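Local coordinates for protein putative amidohydrolase (PDB 3FEQ) that probably acts as a zinc-dependent prolidase of the amidohydrolase superfamily, hydrolysing dipeptides that end in proline, at residues C[219-223]-C[224-228]; C[174-177]-C[178-182]; C[260-263]-C[264-267]; C[360-363]-C[364-367]. All blocks are in the same frame, centred on the assembly; numbering follows the deposited sequence.

Contact 1: residues C[219-223]-C[224-228]; sequences DEAEA and ANTYV
T226 and N225 close helix 211-223 by giving their backbone N-H groups to A221 and E222. T226 N reaches A221 O at 2.9 Å (161°), and N225 N reaches E222 O at 2.8 Å (146°). These two bonds form a Schellman motif, with N225 as the C-prime residue in the left-handed backbone conformation. A224 N is shared more loosely: it makes weak bonds to A221 O (3.1 Å) and to E220 O (3.3 Å). The polar side chains find their partners elsewhere. E220 turns its carboxylate to a salt bridge with R179. N225 OD1 accepts from R236 of the second subunit, which also makes a weak bond to E222 O, so the helix end takes part in the subunit contact. In T226 the hydroxyl lies anti to the backbone N (chi1 -166°) and bonds T187 O. The methyl CG2 of T226 is thereby left facing the helix, 4.0 Å from A221 CB. From the other branched residue, V228 CG2 comes to 3.9 Å from the same A221 CB, and the two methyls form a small apolar patch under the turn. Y227 OH bonds R106, and the Y227 ring makes a cation-pi contact with R247. Around the turn, A224 touches I182 of helix 171-184, V228 packs on I217 and V218 as it opens strand 228-234, and the Y227 backbone is hydrogen-bonded to I189 of strand 189-192.

Contact 2: residues C[174-177]-C[178-182]; sequences VRLA and VREEI
E180 N donates to L176 O at 2.8 Å with an N-H...O angle of 167°, one of four successive i+4 to i bonds that run through this helix. V178 N to V174 O is equally short at 2.8 Å, R179 N to R175 O follows at 3.1 Å, and E181 N to A177 O is 2.9 Å long. The side chains of E180 and L176 cross obliquely, and OE1 of E180 lies against the isopropyl end of L176, nearest CG at 3.6 Å. The extended E180 chain starts beside its own backbone N (chi1 -75°), which carries it toward the preceding turn, and OE2 goes on to a salt bridge with R166. R166 also takes OE2 of E181, so two adjacent glutamates share an arginine; K184 is a further partner of E181 OE2. R175 and R179 lie side by side and point the same way, their guanidinium planes 23° apart. The aliphatic part of R175 rests over one face of the R179 guanidinium, with R175 CD 3.5 Å from R179 NH2. R175 NE is only 4.5 Å from R179 NH2, but R175 has a salt bridge to E172, and R179 has salt bridges to E220 and to E213 and D169 of the second subunit, probably offsetting the like charges. V174 and V178 face inward, V174 to I217 of helix 211-223 and V178 to L136 and I189 of the strands. The arrangement is that of an amphipathic helix on the outside of a TIM-type barrel, apolar toward the strands and charged toward a partner subunit.

Contact 3: residues C[260-263]-C[264-267]; sequences AKLM and HEHG
A Schellman motif at G267 closes helix 257-266, which crosses between strands 248-254 and 269-271 in a beta-alpha-beta unit of the barrel. A268 N returns to M263 O and G267 N turns to H264 O, the latter bond weak; G267 N also makes a weak bond to M263 O, 3.0 Å, and G267 has the positive phi expected of the C-prime residue. Before that, the regular helical bonds H264 N to A260 O (2.9 Å) and E265 N to K261 O (3.0 Å) hold the last turn. A260 packs against I310 and A314 of helix 302-314, M263 on I238 and V242 of helix 235-243. L262 and H266 lie side by side, pointing the same way, and also touch helix 235-243, at A239 and V242 respectively. With CG beside its own backbone N (chi1 -79°), the H266 imidazole folds back and packs on the leucine, CE1 lying 3.5 Å from L262 CD1. This rotation also brings the ring nitrogen onto the backbone: L262 O accepts from H266 N at 3.1 Å and from H266 ND1 at 3.0 Å, the donors on opposite faces of the carbonyl plane, the oxygen within 4° of the imidazole plane.

Contact 4: residues C[360-363]-C[364-367]; sequences VNMQ and GQLG
Before M362 offers its carbonyl to Q365 and L366, the chain leaves helix 354-359 at V360, whose side chain rests on R106 of strand 102-107. N361 follows with positive phi as the C-prime residue of the Schellman motif that ends this helix, and its side chain touches Y227 and R247. M362 is the centre of the contact. Its O accepts from Q365 N at 2.7 Å and from L366 N at 3.0 Å, so two consecutive amides grip one oxygen. L366 N comes in almost in line with the carbonyl bond, whereas Q365 N lies above the carbonyl plane, 46° out of it. The M362 side chain bends at chi2 (-71°) and again at chi3, which takes it obliquely across Q365 and L366. SD of M362 comes to 3.8 Å from Q365 CB, and CG of M362 lies 3.9 Å from L366 CD1. The same leucine methyl is 3.9 Å from M362 CB, so the branch sits beside the base of the methionine chain. The bond from Q365 N to M362 O defines a type II beta turn, M362 to Q365, with the exposed Q363 at its second position and G364 at its third, where the positive phi suits glycine. Beyond the turn, L366 is buried, touching S104 and D376. Q365 is held by its backbone to I374, and its OE1 makes a weak bond to R33.

The four contacts follow one another along the sequence, all within the amidohydrolase family region of one chain. Contacts 1 and 2 have centres 10 Å apart and meet directly, E220 OE1 lying 2.8 Å from R179 NE; both also touch the second subunit. Contact 4 reaches contact 1 through Y227 CD2 and N361 ND2, 3.6 Å apart. Contact 3 stands alone, its nearest atoms about 9 Å from contact 1 and about 10 Å from contact 4. The V228 side chain of contact 1 is about 12 Å from a bound zinc ion. V228 opens the strand that carries the zinc ligand H231, and contact 3 follows the strand bearing H251.

Contact 1: residues C[219-223]-C[224-228]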
ATOM      1  N   ASP C 219       0.884 -15.268  27.713  1.00 28.03           N
ATOM      2  CA  ASP C 219      -0.575 -15.280  27.811  1.00 36.06           C
ATOM      3  C   ASP C 219      -1.228 -15.941  26.603  1.00 32.24           C
ATOM      4  O   ASP C 219      -2.036 -16.841  26.754  1.00 38.81           O
ATOM      5  CB  ASP C 219      -1.138 -13.866  27.997  1.00 40.37           C
ATOM      6  CG  ASP C 219      -0.706 -13.220  29.313  1.00 63.00           C
ATOM      7  OD1 ASP C 219      -0.149 -13.925  30.184  1.00 69.19           O
ATOM      8  OD2 ASP C 219      -0.926 -11.995  29.473  1.00 80.40           O
ATOM      9  N   GLU C 220      -0.858 -15.513  25.405  1.00 38.39           N
ATOM     10  CA  GLU C 220      -1.468 -16.052  24.197  1.00 36.13           C
ATOM     11  C   GLU C 220      -1.205 -17.545  24.046  1.00 37.17           C
ATOM     12  O   GLU C 220      -2.096 -18.319  23.667  1.00 30.85           O
ATOM     13  CB  GLU C 220      -0.975 -15.297  22.982  1.00 36.72           C
ATOM     14  CG  GLU C 220      -1.425 -13.863  22.968  1.00 53.50           C
ATOM     15  CD  GLU C 220      -2.933 -13.734  23.002  1.00 61.47           C
ATOM     16  OE1 GLU C 220      -3.617 -14.429  22.203  1.00 39.26           O
ATOM     17  OE2 GLU C 220      -3.423 -12.941  23.836  1.00 65.98           O
ATOM     18  N   ALA C 221      -0.002 -17.962  24.415  1.00 30.62           N
ATOM     19  CA  ALA C 221       0.298 -19.383  24.478  1.00 31.58           C
ATOM     20  C   ALA C 221      -0.573 -20.130  25.502  1.00 36.69           C
ATOM     21  O   ALA C 221      -1.071 -21.227  25.219  1.00 38.09           O
ATOM     22  CB  ALA C 221       1.764 -19.590  24.758  1.00 29.11           C
ATOM     23  N   GLU C 222      -0.783 -19.529  26.674  1.00 34.99           N
ATOM     24  CA  GLU C 222      -1.592 -20.177  27.701  1.00 33.68           C
ATOM     25  C   GLU C 222      -3.044 -20.216  27.306  1.00 27.42           C
ATOM     26  O   GLU C 222      -3.722 -21.210  27.507  1.00 33.63           O
ATOM     27  CB  GLU C 222      -1.442 -19.502  29.049  1.00 38.75           C
ATOM     28  CG  GLU C 222      -0.275 -20.036  29.861  1.00 58.87           C
ATOM     29  CD  GLU C 222      -0.119 -19.318  31.195  1.00 77.38           C
ATOM     30  OE1 GLU C 222      -1.073 -18.626  31.626  1.00 88.91           O
ATOM     31  OE2 GLU C 222       0.957 -19.448  31.815  1.00 78.82           O
ATOM     32  N   ALA C 223      -3.522 -19.142  26.705  1.00 32.40           N
ATOM     33  CA  ALA C 223      -4.873 -19.135  26.180  1.00 28.86           C
ATOM     34  C   ALA C 223      -5.104 -20.311  25.219  1.00 35.39           C
ATOM     35  O   ALA C 223      -6.217 -20.797  25.122  1.00 36.69           O
ATOM     36  CB  ALA C 223      -5.171 -17.808  25.499  1.00 35.06           C
ATOM     37  N   ALA C 224      -4.055 -20.780  24.539  1.00 27.81           N
ATOM     38  CA  ALA C 224      -4.172 -21.919  23.627  1.00 32.23           C
ATOM     39  C   ALA C 224      -3.735 -23.230  24.277  1.00 33.47           C
ATOM     40  O   ALA C 224      -3.420 -24.218  23.592  1.00 32.13           O
ATOM     41  CB  ALA C 224      -3.374 -21.668  22.323  1.00 27.36           C
ATOM     42  N   ASN C 225      -3.745 -23.237  25.600  1.00 32.08           N
ATOM     43  CA  ASN C 225      -3.325 -24.389  26.397  1.00 32.79           C
ATOM     44  C   ASN C 225      -2.005 -24.987  25.966  1.00 30.37           C
ATOM     45  O   ASN C 225      -1.875 -26.198  25.814  1.00 21.88           O
ATOM     46  CB  ASN C 225      -4.416 -25.456  26.499  1.00 32.49           C
ATOM     47  CG  ASN C 225      -5.705 -24.910  27.102  1.00 56.16           C
ATOM     48  OD1 ASN C 225      -5.702 -24.320  28.191  1.00 63.71           O
ATOM     49  ND2 ASN C 225      -6.815 -25.090  26.387  1.00 52.16           N
ATOM     50  N   THR C 226      -1.017 -24.120  25.792  1.00 23.29           N
ATOM     51  CA  THR C 226       0.356 -24.564  25.713  1.00 23.95           C
ATOM     52  C   THR C 226       1.278 -23.631  26.544  1.00 26.35           C
ATOM     53  O   THR C 226       0.807 -22.945  27.452  1.00 31.99           O
ATOM     54  CB  THR C 226       0.799 -24.707  24.230  1.00 25.20           C
ATOM     55  OG1 THR C 226       2.034 -25.439  24.146  1.00 24.82           O
ATOM     56  CG2 THR C 226       0.947 -23.340  23.561  1.00 22.32           C
ATOM     57  N   TYR C 227       2.573 -23.618  26.229  1.00 14.88           N
ATOM     58  CA  TYR C 227       3.578 -22.861  26.950  1.00 18.76           C
ATOM     59  C   TYR C 227       4.588 -22.211  25.980  1.00 27.05           C
ATOM     60  O   TYR C 227       4.614 -22.507  24.790  1.00 36.81           O
ATOM     61  CB  TYR C 227       4.336 -23.805  27.895  1.00 25.22           C
ATOM     62  CG  TYR C 227       5.054 -24.914  27.153  1.00 22.78           C
ATOM     63  CD1 TYR C 227       6.383 -24.787  26.788  1.00 24.64           C
ATOM     64  CD2 TYR C 227       4.381 -26.053  26.747  1.00 18.43           C
ATOM     65  CE1 TYR C 227       7.038 -25.783  26.070  1.00  2.93           C
ATOM     66  CE2 TYR C 227       5.034 -27.046  26.028  1.00 32.23           C
ATOM     67  CZ  TYR C 227       6.360 -26.895  25.684  1.00 20.40           C
ATOM     68  OH  TYR C 227       7.001 -27.878  24.961  1.00 26.11           O
ATOM     69  N   VAL C 228       5.455 -21.374  26.525  1.00 27.44           N
ATOM     70  CA  VAL C 228       6.527 -20.743  25.782  1.00 24.11           C
ATOM     71  C   VAL C 228       7.863 -21.364  26.185  1.00 32.12           C
ATOM     72  O   VAL C 228       8.160 -21.499  27.371  1.00 28.92           O
ATOM     73  CB  VAL C 228       6.594 -19.248  26.131  1.00 18.11           C
ATOM     74  CG1 VAL C 228       7.908 -18.642  25.689  1.00 25.00           C
ATOM     75  CG2 VAL C 228       5.448 -18.526  25.527  1.00 27.81           C
TER

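Contact 2: residues C[174-177]-C[178-182]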
ATOM      1  N   VAL C 174       3.574  -9.237  18.649  1.00 29.52           N
ATOM      2  CA  VAL C 174       3.864 -10.579  19.129  1.00 23.32           C
ATOM      3  C   VAL C 174       2.561 -11.335  19.370  1.00 20.50           C
ATOM      4  O   VAL C 174       2.454 -12.541  19.088  1.00 18.65           O
ATOM      5  CB  VAL C 174       4.786 -10.599  20.373  1.00 23.07           C
ATOM      6  CG1 VAL C 174       6.167 -10.055  20.030  1.00  8.51           C
ATOM      7  CG2 VAL C 174       4.181  -9.838  21.547  1.00 27.29           C
ATOM      8  N   ARG C 175       1.538 -10.597  19.783  1.00 12.34           N
ATOM      9  CA  ARG C 175       0.276 -11.222  20.182  1.00 20.62           C
ATOM     10  C   ARG C 175      -0.316 -11.871  18.958  1.00 25.53           C
ATOM     11  O   ARG C 175      -0.631 -13.060  18.966  1.00 28.78           O
ATOM     12  CB  ARG C 175      -0.704 -10.174  20.714  1.00 27.95           C
ATOM     13  CG  ARG C 175      -1.331 -10.536  22.045  1.00 38.37           C
ATOM     14  CD  ARG C 175      -2.687  -9.888  22.222  1.00 38.06           C
ATOM     15  NE  ARG C 175      -2.632  -8.549  22.804  1.00 33.18           N
ATOM     16  CZ  ARG C 175      -2.338  -8.281  24.078  1.00 40.97           C
ATOM     17  NH1 ARG C 175      -2.360  -7.028  24.520  1.00 46.57           N
ATOM     18  NH2 ARG C 175      -1.997  -9.254  24.904  1.00 32.73           N
ATOM     19  N   LEU C 176      -0.453 -11.059  17.909  1.00 29.54           N
ATOM     20  CA  LEU C 176      -0.825 -11.512  16.593  1.00 21.95           C
ATOM     21  C   LEU C 176       0.078 -12.638  16.084  1.00 24.40           C
ATOM     22  O   LEU C 176      -0.421 -13.704  15.714  1.00 25.25           O
ATOM     23  CB  LEU C 176      -0.832 -10.336  15.624  1.00 32.54           C
ATOM     24  CG  LEU C 176      -1.292 -10.669  14.212  1.00 27.20           C
ATOM     25  CD1 LEU C 176      -2.703 -11.238  14.233  1.00 11.34           C
ATOM     26  CD2 LEU C 176      -1.225  -9.419  13.383  1.00 35.77           C
ATOM     27  N   ALA C 177       1.397 -12.467  16.140  1.00 15.95           N
ATOM     28  CA  ALA C 177       2.264 -13.585  15.702  1.00 15.87           C
ATOM     29  C   ALA C 177       2.024 -14.911  16.429  1.00 23.16           C
ATOM     30  O   ALA C 177       2.037 -15.964  15.795  1.00 29.52           O
ATOM     31  CB  ALA C 177       3.715 -13.214  15.731  1.00  9.73           C
ATOM     32  N   VAL C 178       1.804 -14.868  17.748  1.00 26.85           N
ATOM     33  CA  VAL C 178       1.475 -16.085  18.496  1.00 15.09           C
ATOM     34  C   VAL C 178       0.157 -16.709  17.987  1.00 17.42           C
ATOM     35  O   VAL C 178       0.125 -17.888  17.654  1.00 27.95           O
ATOM     36  CB  VAL C 178       1.427 -15.850  20.042  1.00 18.45           C
ATOM     37  CG1 VAL C 178       0.925 -17.070  20.749  1.00  9.73           C
ATOM     38  CG2 VAL C 178       2.789 -15.542  20.598  1.00 16.35           C
ATOM     39  N   ARG C 179      -0.920 -15.927  17.908  1.00 10.56           N
ATOM     40  CA  ARG C 179      -2.176 -16.424  17.343  1.00 18.65           C
ATOM     41  C   ARG C 179      -1.984 -17.014  15.926  1.00 26.79           C
ATOM     42  O   ARG C 179      -2.497 -18.076  15.621  1.00 26.84           O
ATOM     43  CB  ARG C 179      -3.246 -15.322  17.331  1.00 21.86           C
ATOM     44  CG  ARG C 179      -3.557 -14.785  18.697  1.00 14.99           C
ATOM     45  CD  ARG C 179      -4.654 -13.744  18.692  1.00 23.36           C
ATOM     46  NE  ARG C 179      -4.909 -13.212  20.040  1.00 26.61           N
ATOM     47  CZ  ARG C 179      -5.436 -12.013  20.302  1.00 32.04           C
ATOM     48  NH1 ARG C 179      -5.800 -11.195  19.317  1.00 35.65           N
ATOM     49  NH2 ARG C 179      -5.625 -11.633  21.561  1.00 32.20           N
ATOM     50  N   GLU C 180      -1.203 -16.348  15.084  1.00 20.68           N
ATOM     51  CA  GLU C 180      -0.911 -16.860  13.757  1.00 36.83           C
ATOM     52  C   GLU C 180      -0.251 -18.215  13.850  1.00 34.14           C
ATOM     53  O   GLU C 180      -0.592 -19.131  13.092  1.00 34.57           O
ATOM     54  CB  GLU C 180       0.006 -15.903  12.979  1.00 45.98           C
ATOM     55  CG  GLU C 180      -0.676 -14.641  12.436  1.00 48.68           C
ATOM     56  CD  GLU C 180       0.317 -13.574  11.980  1.00 57.97           C
ATOM     57  OE1 GLU C 180      -0.122 -12.558  11.391  1.00 72.15           O
ATOM     58  OE2 GLU C 180       1.535 -13.745  12.212  1.00 69.58           O
ATOM     59  N   GLU C 181       0.704 -18.337  14.774  1.00 32.22           N
ATOM     60  CA  GLU C 181       1.538 -19.540  14.853  1.00 32.19           C
ATOM     61  C   GLU C 181       0.732 -20.713  15.360  1.00 25.69           C
ATOM     62  O   GLU C 181       0.820 -21.817  14.844  1.00 39.72           O
ATOM     63  CB  GLU C 181       2.772 -19.319  15.728  1.00 15.81           C
ATOM     64  CG  GLU C 181       3.912 -18.523  15.050  1.00 45.94           C
ATOM     65  CD  GLU C 181       4.192 -18.892  13.580  1.00 56.75           C
ATOM     66  OE1 GLU C 181       4.261 -20.095  13.245  1.00 56.63           O
ATOM     67  OE2 GLU C 181       4.404 -17.959  12.770  1.00 54.43           O
ATOM     68  N   ILE C 182      -0.140 -20.433  16.308  1.00 30.19           N
ATOM     69  CA  ILE C 182      -1.039 -21.440  16.826  1.00 24.51           C
ATOM     70  C   ILE C 182      -2.101 -21.849  15.814  1.00 18.62           C
ATOM     71  O   ILE C 182      -2.384 -23.038  15.667  1.00 25.14           O
ATOM     72  CB  ILE C 182      -1.634 -20.983  18.167  1.00 13.05           C
ATOM     73  CG1 ILE C 182      -0.678 -21.382  19.274  1.00 25.85           C
ATOM     74  CG2 ILE C 182      -2.992 -21.612  18.423  1.00  8.37           C
ATOM     75  CD1 ILE C 182      -0.381 -20.274  20.239  1.00 49.91           C
TER

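Contact 3: residues C[260-263]-C[264-267]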
ATOM      1  N   ALA C 260      18.658 -20.155  39.005  1.00 51.87           N
ATOM      2  CA  ALA C 260      18.307 -21.556  39.154  1.00 49.38           C
ATOM      3  C   ALA C 260      17.259 -21.748  40.242  1.00 50.04           C
ATOM      4  O   ALA C 260      16.246 -22.410  40.026  1.00 47.72           O
ATOM      5  CB  ALA C 260      19.541 -22.368  39.452  1.00 51.99           C
ATOM      6  N   LYS C 261      17.490 -21.126  41.393  1.00 51.99           N
ATOM      7  CA  LYS C 261      16.579 -21.224  42.523  1.00 57.95           C
ATOM      8  C   LYS C 261      15.209 -20.683  42.124  1.00 49.74           C
ATOM      9  O   LYS C 261      14.191 -21.307  42.402  1.00 46.52           O
ATOM     10  CB  LYS C 261      17.141 -20.437  43.711  1.00 65.91           C
ATOM     11  CG  LYS C 261      17.089 -21.121  45.096  1.00 74.96           C
ATOM     12  CD  LYS C 261      17.273 -20.081  46.232  1.00 76.57           C
ATOM     13  CE  LYS C 261      18.067 -20.559  47.449  1.00 80.75           C
ATOM     14  NZ  LYS C 261      17.214 -20.826  48.638  1.00 75.90           N
ATOM     15  N   LEU C 262      15.200 -19.554  41.417  1.00 52.48           N
ATOM     16  CA  LEU C 262      13.959 -18.961  40.897  1.00 47.70           C
ATOM     17  C   LEU C 262      13.248 -19.870  39.907  1.00 43.02           C
ATOM     18  O   LEU C 262      12.026 -19.950  39.898  1.00 48.36           O
ATOM     19  CB  LEU C 262      14.247 -17.625  40.228  1.00 46.34           C
ATOM     20  CG  LEU C 262      13.050 -16.793  39.781  1.00 47.40           C
ATOM     21  CD1 LEU C 262      12.276 -16.285  40.988  1.00 57.56           C
ATOM     22  CD2 LEU C 262      13.552 -15.636  38.947  1.00 49.80           C
ATOM     23  N   MET C 263      14.027 -20.551  39.076  1.00 44.38           N
ATOM     24  CA  MET C 263      13.500 -21.529  38.140  1.00 41.06           C
ATOM     25  C   MET C 263      12.823 -22.700  38.838  1.00 46.37           C
ATOM     26  O   MET C 263      11.717 -23.093  38.468  1.00 43.93           O
ATOM     27  CB  MET C 263      14.611 -22.033  37.220  1.00 41.50           C
ATOM     28  CG  MET C 263      14.409 -21.654  35.772  1.00 47.00           C
ATOM     29  SD  MET C 263      15.756 -22.164  34.702  1.00 39.04           S
ATOM     30  CE  MET C 263      17.118 -21.512  35.646  1.00 43.29           C
ATOM     31  N   HIS C 264      13.484 -23.257  39.851  1.00 53.11           N
ATOM     32  CA  HIS C 264      12.914 -24.364  40.621  1.00 50.98           C
ATOM     33  C   HIS C 264      11.609 -23.954  41.287  1.00 47.55           C
ATOM     34  O   HIS C 264      10.650 -24.711  41.311  1.00 50.86           O
ATOM     35  CB  HIS C 264      13.904 -24.852  41.673  1.00 55.19           C
ATOM     36  CG  HIS C 264      13.287 -25.724  42.722  1.00 59.74           C
ATOM     37  ND1 HIS C 264      12.786 -26.978  42.445  1.00 61.75           N
ATOM     38  CD2 HIS C 264      13.074 -25.515  44.042  1.00 49.25           C
ATOM     39  CE1 HIS C 264      12.310 -27.512  43.557  1.00 56.83           C
ATOM     40  NE2 HIS C 264      12.473 -26.644  44.539  1.00 48.51           N
ATOM     41  N   GLU C 265      11.573 -22.729  41.788  1.00 47.37           N
ATOM     42  CA  GLU C 265      10.411 -22.209  42.487  1.00 56.15           C
ATOM     43  C   GLU C 265       9.196 -22.113  41.576  1.00 50.99           C
ATOM     44  O   GLU C 265       8.096 -22.500  41.940  1.00 55.08           O
ATOM     45  CB  GLU C 265      10.736 -20.824  43.033  1.00 61.47           C
ATOM     46  CG  GLU C 265      10.330 -20.596  44.463  1.00 74.30           C
ATOM     47  CD  GLU C 265      11.129 -19.472  45.084  1.00 99.29           C
ATOM     48  OE1 GLU C 265      12.140 -19.069  44.467  1.00105.86           O
ATOM     49  OE2 GLU C 265      10.771 -19.012  46.195  1.00112.60           O
ATOM     50  N   HIS C 266       9.398 -21.577  40.388  1.00 53.16           N
ATOM     51  CA  HIS C 266       8.310 -21.413  39.448  1.00 53.57           C
ATOM     52  C   HIS C 266       7.930 -22.699  38.714  1.00 50.29           C
ATOM     53  O   HIS C 266       6.911 -22.744  38.035  1.00 51.92           O
ATOM     54  CB  HIS C 266       8.677 -20.341  38.434  1.00 60.86           C
ATOM     55  CG  HIS C 266       8.503 -18.948  38.941  1.00 62.85           C
ATOM     56  ND1 HIS C 266       9.482 -18.288  39.653  1.00 65.48           N
ATOM     57  CD2 HIS C 266       7.470 -18.082  38.823  1.00 55.73           C
ATOM     58  CE1 HIS C 266       9.060 -17.072  39.948  1.00 65.82           C
ATOM     59  NE2 HIS C 266       7.843 -16.921  39.456  1.00 63.94           N
ATOM     60  N   GLY C 267       8.762 -23.728  38.811  1.00 46.08           N
ATOM     61  CA  GLY C 267       8.460 -24.999  38.163  1.00 43.87           C
ATOM     62  C   GLY C 267       8.853 -24.998  36.700  1.00 49.48           C
ATOM     63  O   GLY C 267       8.279 -25.723  35.885  1.00 51.57           O
TER

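Contact 4: residues C[360-363]-C[364-367]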
ATOM      1  N   VAL C 360       7.067 -31.941  27.022  1.00 26.41           N
ATOM      2  CA  VAL C 360       6.088 -31.918  25.951  1.00 29.75           C
ATOM      3  C   VAL C 360       4.654 -32.238  26.379  1.00 34.74           C
ATOM      4  O   VAL C 360       3.813 -32.478  25.505  1.00 32.78           O
ATOM      5  CB  VAL C 360       6.500 -32.790  24.724  1.00 34.31           C
ATOM      6  CG1 VAL C 360       7.834 -32.324  24.161  1.00 19.18           C
ATOM      7  CG2 VAL C 360       6.556 -34.270  25.083  1.00 33.67           C
ATOM      8  N   ASN C 361       4.374 -32.168  27.695  1.00 32.66           N
ATOM      9  CA  ASN C 361       3.032 -32.416  28.290  1.00 31.71           C
ATOM     10  C   ASN C 361       2.433 -33.774  27.968  1.00 36.41           C
ATOM     11  O   ASN C 361       1.219 -33.896  27.829  1.00 45.23           O
ATOM     12  CB  ASN C 361       2.008 -31.344  27.889  1.00 30.75           C
ATOM     13  CG  ASN C 361       2.246 -30.017  28.569  1.00 45.57           C
ATOM     14  OD1 ASN C 361       2.169 -29.917  29.790  1.00 52.93           O
ATOM     15  ND2 ASN C 361       2.473 -28.973  27.775  1.00 46.92           N
ATOM     16  N   MET C 362       3.281 -34.778  27.798  1.00 38.78           N
ATOM     17  CA  MET C 362       2.807 -36.101  27.435  1.00 42.56           C
ATOM     18  C   MET C 362       3.117 -37.083  28.557  1.00 43.29           C
ATOM     19  O   MET C 362       3.434 -38.249  28.300  1.00 43.92           O
ATOM     20  CB  MET C 362       3.448 -36.559  26.127  1.00 38.55           C
ATOM     21  CG  MET C 362       2.880 -35.909  24.876  1.00 39.76           C
ATOM     22  SD  MET C 362       1.208 -36.461  24.446  1.00 39.28           S
ATOM     23  CE  MET C 362       1.410 -37.008  22.750  1.00 43.37           C
ATOM     24  N   GLN C 363       3.024 -36.593  29.797  1.00 39.74           N
ATOM     25  CA  GLN C 363       3.320 -37.395  30.987  1.00 43.42           C
ATOM     26  C   GLN C 363       2.392 -38.595  31.033  1.00 44.57           C
ATOM     27  O   GLN C 363       1.186 -38.445  30.958  1.00 49.25           O
ATOM     28  CB  GLN C 363       3.246 -36.561  32.280  1.00 37.53           C
ATOM     29  CG  GLN C 363       1.963 -35.724  32.472  1.00 73.32           C
ATOM     30  CD  GLN C 363       1.987 -34.350  31.768  1.00 85.40           C
ATOM     31  OE1 GLN C 363       0.948 -33.844  31.307  1.00 56.50           O
ATOM     32  NE2 GLN C 363       3.168 -33.740  31.706  1.00 91.61           N
ATOM     33  N   GLY C 364       2.958 -39.794  31.006  1.00 49.91           N
ATOM     34  CA  GLY C 364       2.141 -40.997  30.970  1.00 43.81           C
ATOM     35  C   GLY C 364       1.853 -41.476  29.565  1.00 51.60           C
ATOM     36  O   GLY C 364       1.479 -42.627  29.367  1.00 57.56           O
ATOM     37  N   GLN C 365       2.048 -40.602  28.584  1.00 49.74           N
ATOM     38  CA  GLN C 365       1.768 -40.931  27.196  1.00 45.23           C
ATOM     39  C   GLN C 365       3.033 -41.379  26.480  1.00 44.37           C
ATOM     40  O   GLN C 365       3.004 -42.296  25.671  1.00 46.45           O
ATOM     41  CB  GLN C 365       1.181 -39.712  26.496  1.00 53.79           C
ATOM     42  CG  GLN C 365      -0.161 -39.931  25.834  1.00 59.84           C
ATOM     43  CD  GLN C 365      -1.184 -40.529  26.765  1.00 61.84           C
ATOM     44  OE1 GLN C 365      -1.985 -41.371  26.356  1.00 69.41           O
ATOM     45  NE2 GLN C 365      -1.163 -40.107  28.028  1.00 61.98           N
ATOM     46  N   LEU C 366       4.140 -40.710  26.773  1.00 40.76           N
ATOM     47  CA  LEU C 366       5.433 -41.071  26.213  1.00 41.92           C
ATOM     48  C   LEU C 366       6.448 -41.142  27.345  1.00 46.62           C
ATOM     49  O   LEU C 366       6.136 -40.775  28.483  1.00 47.94           O
ATOM     50  CB  LEU C 366       5.881 -40.031  25.179  1.00 38.15           C
ATOM     51  CG  LEU C 366       4.930 -39.720  24.020  1.00 39.65           C
ATOM     52  CD1 LEU C 366       5.349 -38.457  23.336  1.00 33.27           C
ATOM     53  CD2 LEU C 366       4.868 -40.850  23.008  1.00 44.55           C
ATOM     54  N   GLY C 367       7.643 -41.640  27.036  1.00 48.18           N
ATOM     55  CA  GLY C 367       8.763 -41.645  27.981  1.00 51.98           C
ATOM     56  C   GLY C 367       8.643 -42.637  29.123  1.00 56.31           C
ATOM     57  O   GLY C 367       9.423 -42.605  30.072  1.00 59.45           O
TER